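Local coordinates for protein putative nudix hydrolase family member (Chromobacterium violaceum, PDB 3F13) that probably acts as a hydrolase of the Nudix family, whose members typically use magnesium to cleave nucleoside diphosphates linked to other groups, at residues E50-A55 with F81-V86; E59-E62 with L66-N69. All blocks are in the same frame, centred on the assembly; numbering follows the deposited sequence.

Contact 1: E50-A55 with F81-V86; sequences ELRSQA and FNAHKV
R52, in the first turn of helix 52-64, lays its guanidinium across the side chain of K85 and reaches past it to the backbone of A83, so that one long side chain ties a helix to strand 82-90. The turn comes about the CG-CD bond, where chi3 of -77° carries the guanidinium off the line of the CB-CG-CD stem. NH2 of R52 then donates a hydrogen bond to O of A83 over 3.0 Å. The carbonyl oxygen lies near the guanidinium plane, but the N-H...O angle of 138° is bent, and the donor comes in from well above the carbonyl plane, not along a lone pair. A83 adds its methyl group, with CB 3.8 Å from NH2 of R52.

Helix 52-64 belongs to the Nudix box, whose sequence pattern spans residues 44-65, and strand 82-90 is part of the mixed sheet of the Nudix fold; the contact joins the first turn of the motif helix to the sheet beside it. L51 is the N-cap residue, and its backbone N bonds at 3.0 Å to OE1 of Q54, one turn on.

K85 meets R52 with its methylenes. The two side chains cross at about a right angle, and CE of K85 sits over one guanidinium face, off centre toward the rim, 3.6 Å from NH1 of R52; CG of K85 lies 3.9 Å from CZ of R52. Aliphatic carbon thus packs against a flat cation, while the like charges stay farther apart, with NH1 of R52 4.6 Å from NZ of K85. The amine turns off at chi4 of -61° and forms a salt bridge with D76 of the adjoining strand 70-78, which probably tempers the repulsion.

Contact 2: E59-E62 with L66-N69; sequences EIRE and LRIN
I60 and I68 meet at about a right angle, the delta methyl of I68 pressing into the flank of the I60 side chain. CD1 of I68 comes to 3.5 Å from CG1 of I60, tighter than usual for two carbons, and lies equally near CB of I60. The other branch of I60, CG2, is anti to the backbone N and meets L66, whose CB lies 3.9 Å from it. Strand 16-25 adds A21 and I23 to the surroundings of I60.

On the outer, dimer-facing side the pairing becomes polar. R61 and R67 run out as extended chains, packing on G49 and L51 of the second subunit respectively. Their guanidinium planes stand 84° apart: NH2 of R67 lies near the plane of the R61 group, whereas NH2 of R61 sits over a face of the R67 group. The two NH2 atoms, both donors, are 3.1 Å apart without a hydrogen bond, and the cations probably repel. A water accepting from NE of R61 at 3.0 Å and NE of R67 at 2.7 Å, in the plane of each guanidinium, probably eases this. At the base of the pair, CA of R61 makes a C-H...O contact of 3.2 Å with O of L66.

The chain here doubles back along the end of helix 52-64, forming the loop that leads from the Nudix box helix into the mixed sheet of the Nudix alpha/beta fold.

How the contacts relate
Both contacts draw on helix 52-64, contact 1 at its N-terminal end and contact 2 near its C-terminal end, with centres 14 Å apart. Contact 2 is local, joining the helix to the loop that follows it; contact 1 spans 25 intervening residues, which include all of contact 2 and strand 70-78. The Nudix box helix thus touches strand 82-90 of the mixed sheet at one end and its own exit loop at the other. The second subunit links the two regions across the dimer: OG of S53 bonds to O of I68 of the other chain, so a contact 1 segment of one copy meets a contact 2 segment of its partner.

Contact 1: E50-A55 with F81-V86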
ATOM      1  N   GLU B  50     -15.231   5.337  -1.610  1.00 30.84           N
ATOM      2  CA  GLU B  50     -13.977   4.935  -0.973  1.00 30.46           C
ATOM      3  C   GLU B  50     -13.510   3.626  -1.582  1.00 29.14           C
ATOM      4  O   GLU B  50     -14.245   2.635  -1.546  1.00 28.01           O
ATOM      5  CB  GLU B  50     -14.214   4.673   0.521  1.00 30.25           C
ATOM      6  CG  GLU B  50     -12.963   4.382   1.330  1.00 33.74           C
ATOM      7  CD  GLU B  50     -13.284   4.053   2.783  1.00 34.75           C
ATOM      8  OE1 GLU B  50     -12.538   4.528   3.681  1.00 36.98           O
ATOM      9  OE2 GLU B  50     -14.285   3.336   3.021  1.00 35.49           O
ATOM     10  N   LEU B  51     -12.296   3.616  -2.132  1.00 27.62           N
ATOM     11  CA  LEU B  51     -11.705   2.377  -2.615  1.00 26.79           C
ATOM     12  C   LEU B  51     -11.467   1.391  -1.465  1.00 26.05           C
ATOM     13  O   LEU B  51     -11.294   1.794  -0.312  1.00 25.37           O
ATOM     14  CB  LEU B  51     -10.360   2.702  -3.252  1.00 25.72           C
ATOM     15  CG  LEU B  51     -10.469   3.615  -4.467  1.00 27.67           C
ATOM     16  CD1 LEU B  51      -9.063   4.093  -4.909  1.00 32.08           C
ATOM     17  CD2 LEU B  51     -11.177   2.905  -5.625  1.00 30.13           C
ATOM     18  N   ARG B  52     -11.469   0.101  -1.764  1.00 25.09           N
ATOM     19  CA  ARG B  52     -11.133  -0.909  -0.750  1.00 25.19           C
ATOM     20  C   ARG B  52      -9.746  -0.705  -0.155  1.00 25.67           C
ATOM     21  O   ARG B  52      -9.520  -0.963   1.020  1.00 25.57           O
ATOM     22  CB  ARG B  52     -11.339  -2.323  -1.307  1.00 25.67           C
ATOM     23  CG  ARG B  52     -12.811  -2.695  -1.158  1.00 24.16           C
ATOM     24  CD  ARG B  52     -13.236  -3.907  -1.943  1.00 25.01           C
ATOM     25  NE  ARG B  52     -13.395  -3.596  -3.355  1.00 26.13           N
ATOM     26  CZ  ARG B  52     -13.861  -4.468  -4.262  1.00 26.68           C
ATOM     27  NH1 ARG B  52     -13.928  -4.108  -5.518  1.00 28.57           N
ATOM     28  NH2 ARG B  52     -14.294  -5.689  -3.909  1.00 27.17           N
ATOM     29  N   SER B  53      -8.819  -0.196  -0.955  1.00 25.87           N
ATOM     30  CA  SER B  53      -7.478  -0.030  -0.414  1.00 26.63           C
ATOM     31  C   SER B  53      -7.523   1.115   0.596  1.00 26.75           C
ATOM     32  O   SER B  53      -6.814   1.071   1.581  1.00 29.07           O
ATOM     33  CB  SER B  53      -6.491   0.284  -1.526  1.00 26.50           C
ATOM     34  OG  SER B  53      -6.986   1.345  -2.317  1.00 26.71           O
ATOM     35  N   GLN B  54      -8.428   2.094   0.408  1.00 27.63           N
ATOM     36  CA  GLN B  54      -8.582   3.180   1.386  1.00 27.93           C
ATOM     37  C   GLN B  54      -9.254   2.657   2.648  1.00 27.72           C
ATOM     38  O   GLN B  54      -8.857   2.957   3.777  1.00 27.95           O
ATOM     39  CB  GLN B  54      -9.469   4.292   0.830  1.00 27.59           C
ATOM     40  CG  GLN B  54      -8.778   5.166  -0.161  1.00 30.71           C
ATOM     41  CD  GLN B  54      -9.726   6.207  -0.738  1.00 32.43           C
ATOM     42  OE1 GLN B  54     -10.443   5.939  -1.696  1.00 31.86           O
ATOM     43  NE2 GLN B  54      -9.728   7.401  -0.147  1.00 36.92           N
ATOM     44  N   ALA B  55     -10.310   1.908   2.445  1.00 27.53           N
ATOM     45  CA  ALA B  55     -11.021   1.354   3.557  1.00 28.00           C
ATOM     46  C   ALA B  55     -10.091   0.439   4.375  1.00 27.83           C
ATOM     47  O   ALA B  55     -10.157   0.396   5.598  1.00 28.11           O
ATOM     48  CB  ALA B  55     -12.230   0.610   3.036  1.00 28.97           C
ATOM     49  N   PHE B  81     -22.482 -12.829   0.067  1.00 32.17           N
ATOM     50  CA  PHE B  81     -22.851 -11.482   0.492  1.00 33.20           C
ATOM     51  C   PHE B  81     -21.842 -10.360   0.208  1.00 31.70           C
ATOM     52  O   PHE B  81     -22.234  -9.190   0.097  1.00 30.94           O
ATOM     53  CB  PHE B  81     -23.130 -11.492   1.994  1.00 34.79           C
ATOM     54  CG  PHE B  81     -24.414 -12.195   2.346  1.00 39.56           C
ATOM     55  CD1 PHE B  81     -25.613 -11.484   2.413  1.00 44.22           C
ATOM     56  CD2 PHE B  81     -24.425 -13.553   2.559  1.00 42.76           C
ATOM     57  CE1 PHE B  81     -26.808 -12.137   2.720  1.00 45.77           C
ATOM     58  CE2 PHE B  81     -25.603 -14.216   2.848  1.00 45.43           C
ATOM     59  CZ  PHE B  81     -26.802 -13.507   2.926  1.00 46.37           C
ATOM     60  N   ASN B  82     -20.563 -10.726   0.147  1.00 31.16           N
ATOM     61  CA  ASN B  82     -19.464  -9.766   0.132  1.00 30.32           C
ATOM     62  C   ASN B  82     -18.439 -10.033  -0.970  1.00 29.01           C
ATOM     63  O   ASN B  82     -18.181 -11.194  -1.347  1.00 28.26           O
ATOM     64  CB  ASN B  82     -18.790  -9.783   1.500  1.00 31.52           C
ATOM     65  CG  ASN B  82     -19.734  -9.276   2.586  1.00 33.80           C
ATOM     66  OD1 ASN B  82     -20.376  -8.236   2.420  1.00 40.43           O
ATOM     67  ND2 ASN B  82     -19.869 -10.024   3.650  1.00 36.86           N
ATOM     68  N   ALA B  83     -17.873  -8.962  -1.512  1.00 27.46           N
ATOM     69  CA  ALA B  83     -16.749  -9.087  -2.435  1.00 27.34           C
ATOM     70  C   ALA B  83     -15.476  -8.537  -1.781  1.00 27.45           C
ATOM     71  O   ALA B  83     -15.347  -7.335  -1.634  1.00 27.30           O
ATOM     72  CB  ALA B  83     -17.028  -8.366  -3.760  1.00 27.02           C
ATOM     73  N   HIS B  84     -14.537  -9.415  -1.390  1.00 26.95           N
ATOM     74  CA  HIS B  84     -13.371  -8.948  -0.668  1.00 25.84           C
ATOM     75  C   HIS B  84     -12.249  -8.660  -1.644  1.00 26.20           C
ATOM     76  O   HIS B  84     -12.079  -9.408  -2.613  1.00 26.33           O
ATOM     77  CB  HIS B  84     -12.816 -10.041   0.268  1.00 26.56           C
ATOM     78  CG  HIS B  84     -13.732 -10.401   1.400  1.00 26.88           C
ATOM     79  ND1 HIS B  84     -13.499 -10.020   2.706  1.00 29.86           N
ATOM     80  CD2 HIS B  84     -14.877 -11.122   1.417  1.00 29.41           C
ATOM     81  CE1 HIS B  84     -14.456 -10.504   3.482  1.00 30.60           C
ATOM     82  NE2 HIS B  84     -15.298 -11.187   2.725  1.00 31.60           N
ATOM     83  N   LYS B  85     -11.513  -7.579  -1.423  1.00 25.26           N
ATOM     84  CA  LYS B  85     -10.118  -7.552  -1.926  1.00 24.88           C
ATOM     85  C   LYS B  85      -9.205  -7.880  -0.760  1.00 25.25           C
ATOM     86  O   LYS B  85      -9.350  -7.332   0.343  1.00 24.17           O
ATOM     87  CB  LYS B  85      -9.730  -6.218  -2.547  1.00 24.66           C
ATOM     88  CG  LYS B  85     -10.272  -6.040  -3.968  1.00 29.34           C
ATOM     89  CD  LYS B  85      -9.828  -4.764  -4.615  1.00 33.72           C
ATOM     90  CE  LYS B  85     -10.386  -4.712  -6.025  1.00 36.63           C
ATOM     91  NZ  LYS B  85      -9.906  -5.848  -6.882  1.00 40.46           N
ATOM     92  N   VAL B  86      -8.222  -8.743  -1.013  1.00 23.24           N
ATOM     93  CA  VAL B  86      -7.338  -9.196   0.045  1.00 23.68           C
ATOM     94  C   VAL B  86      -5.937  -8.637  -0.173  1.00 23.12           C
ATOM     95  O   VAL B  86      -5.433  -8.748  -1.286  1.00 23.92           O
ATOM     96  CB  VAL B  86      -7.262 -10.749   0.013  1.00 24.12           C
ATOM     97  CG1 VAL B  86      -6.332 -11.298   1.131  1.00 26.59           C
ATOM     98  CG2 VAL B  86      -8.672 -11.312   0.193  1.00 24.35           C
TER

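Contact 2: E59-E62 with L66-N69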
ATOM      1  N   GLU B  59      -9.686   0.841   8.377  1.00 28.50           N
ATOM      2  CA  GLU B  59     -10.206  -0.194   9.272  1.00 28.93           C
ATOM      3  C   GLU B  59      -9.142  -0.893  10.113  1.00 29.94           C
ATOM      4  O   GLU B  59      -9.377  -1.223  11.293  1.00 29.53           O
ATOM      5  CB  GLU B  59     -11.048  -1.176   8.467  1.00 29.00           C
ATOM      6  CG  GLU B  59     -12.304  -0.512   7.910  1.00 33.89           C
ATOM      7  CD  GLU B  59     -13.584  -0.869   8.675  1.00 43.66           C
ATOM      8  OE1 GLU B  59     -13.480  -1.403   9.808  1.00 46.96           O
ATOM      9  OE2 GLU B  59     -14.699  -0.615   8.126  1.00 48.10           O
ATOM     10  N   ILE B  60      -7.984  -1.174   9.517  1.00 28.13           N
ATOM     11  CA  ILE B  60      -6.927  -1.773  10.298  1.00 29.01           C
ATOM     12  C   ILE B  60      -6.566  -0.826  11.450  1.00 29.67           C
ATOM     13  O   ILE B  60      -6.394  -1.271  12.584  1.00 29.85           O
ATOM     14  CB  ILE B  60      -5.694  -2.077   9.471  1.00 30.03           C
ATOM     15  CG1 ILE B  60      -5.974  -3.189   8.448  1.00 31.37           C
ATOM     16  CG2 ILE B  60      -4.495  -2.458  10.382  1.00 28.31           C
ATOM     17  CD1 ILE B  60      -6.979  -4.171   8.860  1.00 34.70           C
ATOM     18  N   ARG B  61      -6.437   0.467  11.160  1.00 29.27           N
ATOM     19  CA  ARG B  61      -6.124   1.438  12.226  1.00 32.01           C
ATOM     20  C   ARG B  61      -7.195   1.380  13.311  1.00 32.28           C
ATOM     21  O   ARG B  61      -6.886   1.252  14.497  1.00 33.81           O
ATOM     22  CB  ARG B  61      -5.987   2.866  11.692  1.00 31.78           C
ATOM     23  CG  ARG B  61      -5.274   3.748  12.724  1.00 32.88           C
ATOM     24  CD  ARG B  61      -5.113   5.150  12.232  1.00 32.06           C
ATOM     25  NE  ARG B  61      -4.419   5.933  13.247  1.00 37.17           N
ATOM     26  CZ  ARG B  61      -4.476   7.258  13.332  1.00 36.54           C
ATOM     27  NH1 ARG B  61      -5.192   7.953  12.455  1.00 36.28           N
ATOM     28  NH2 ARG B  61      -3.821   7.871  14.299  1.00 40.73           N
ATOM     29  N   GLU B  62      -8.461   1.464  12.911  1.00 34.68           N
ATOM     30  CA  GLU B  62      -9.586   1.405  13.861  1.00 35.73           C
ATOM     31  C   GLU B  62      -9.497   0.169  14.756  1.00 36.15           C
ATOM     32  O   GLU B  62      -9.607   0.260  15.990  1.00 36.28           O
ATOM     33  CB  GLU B  62     -10.909   1.369  13.098  1.00 36.71           C
ATOM     34  CG  GLU B  62     -12.082   2.028  13.828  1.00 41.19           C
ATOM     35  CD  GLU B  62     -12.819   1.090  14.739  1.00 45.41           C
ATOM     36  OE1 GLU B  62     -12.413  -0.090  14.861  1.00 47.65           O
ATOM     37  OE2 GLU B  62     -13.818   1.540  15.339  1.00 48.50           O
ATOM     38  N   LEU B  66      -2.784  -0.260  14.265  1.00 29.42           N
ATOM     39  CA  LEU B  66      -1.672  -0.271  13.304  1.00 29.08           C
ATOM     40  C   LEU B  66      -1.864   0.742  12.148  1.00 28.38           C
ATOM     41  O   LEU B  66      -2.969   0.950  11.657  1.00 27.82           O
ATOM     42  CB  LEU B  66      -1.450  -1.665  12.731  1.00 28.46           C
ATOM     43  CG  LEU B  66      -0.951  -2.812  13.610  1.00 29.98           C
ATOM     44  CD1 LEU B  66      -0.997  -4.178  12.833  1.00 31.62           C
ATOM     45  CD2 LEU B  66       0.465  -2.474  14.061  1.00 33.68           C
ATOM     46  N   ARG B  67      -0.760   1.375  11.746  1.00 28.72           N
ATOM     47  CA  ARG B  67      -0.775   2.350  10.645  1.00 29.30           C
ATOM     48  C   ARG B  67      -0.070   1.719   9.434  1.00 28.52           C
ATOM     49  O   ARG B  67       1.159   1.529   9.404  1.00 28.64           O
ATOM     50  CB  ARG B  67      -0.108   3.646  11.082  1.00 28.57           C
ATOM     51  CG  ARG B  67      -0.731   4.203  12.346  1.00 32.22           C
ATOM     52  CD  ARG B  67       0.052   5.370  12.972  1.00 37.70           C
ATOM     53  NE  ARG B  67      -0.689   5.840  14.143  1.00 40.89           N
ATOM     54  CZ  ARG B  67      -0.422   6.940  14.844  1.00 44.16           C
ATOM     55  NH1 ARG B  67       0.593   7.734  14.508  1.00 44.18           N
ATOM     56  NH2 ARG B  67      -1.184   7.241  15.893  1.00 43.24           N
ATOM     57  N   ILE B  68      -0.862   1.339   8.448  1.00 28.23           N
ATOM     58  CA  ILE B  68      -0.291   0.675   7.280  1.00 27.41           C
ATOM     59  C   ILE B  68       0.456   1.648   6.336  1.00 26.71           C
ATOM     60  O   ILE B  68      -0.148   2.623   5.909  1.00 28.82           O
ATOM     61  CB  ILE B  68      -1.428  -0.012   6.504  1.00 27.46           C
ATOM     62  CG1 ILE B  68      -2.016  -1.154   7.368  1.00 26.71           C
ATOM     63  CG2 ILE B  68      -0.908  -0.514   5.153  1.00 26.60           C
ATOM     64  CD1 ILE B  68      -3.332  -1.613   6.885  1.00 30.77           C
ATOM     65  N   ASN B  69       1.739   1.363   6.013  1.00 26.87           N
ATOM     66  CA  ASN B  69       2.675   2.098   5.096  0.50 26.60           C
ATOM     67  C   ASN B  69       2.829   1.480   3.706  1.00 25.94           C
ATOM     68  O   ASN B  69       3.253   2.123   2.716  1.00 27.73           O
ATOM     69  CB  ASN B  69       4.116   2.264   5.713  0.50 25.85           C
ATOM     70  CG  ASN B  69       4.823   0.915   6.181  0.50 26.75           C
ATOM     71  OD1 ASN B  69       5.704   0.316   5.484  0.50 19.04           O
ATOM     72  ND2 ASN B  69       4.546   0.536   7.434  0.50 28.07           N
TER
HETATM   73  O   HOH W   1      -2.759   4.498  15.348  1.00 39.30           O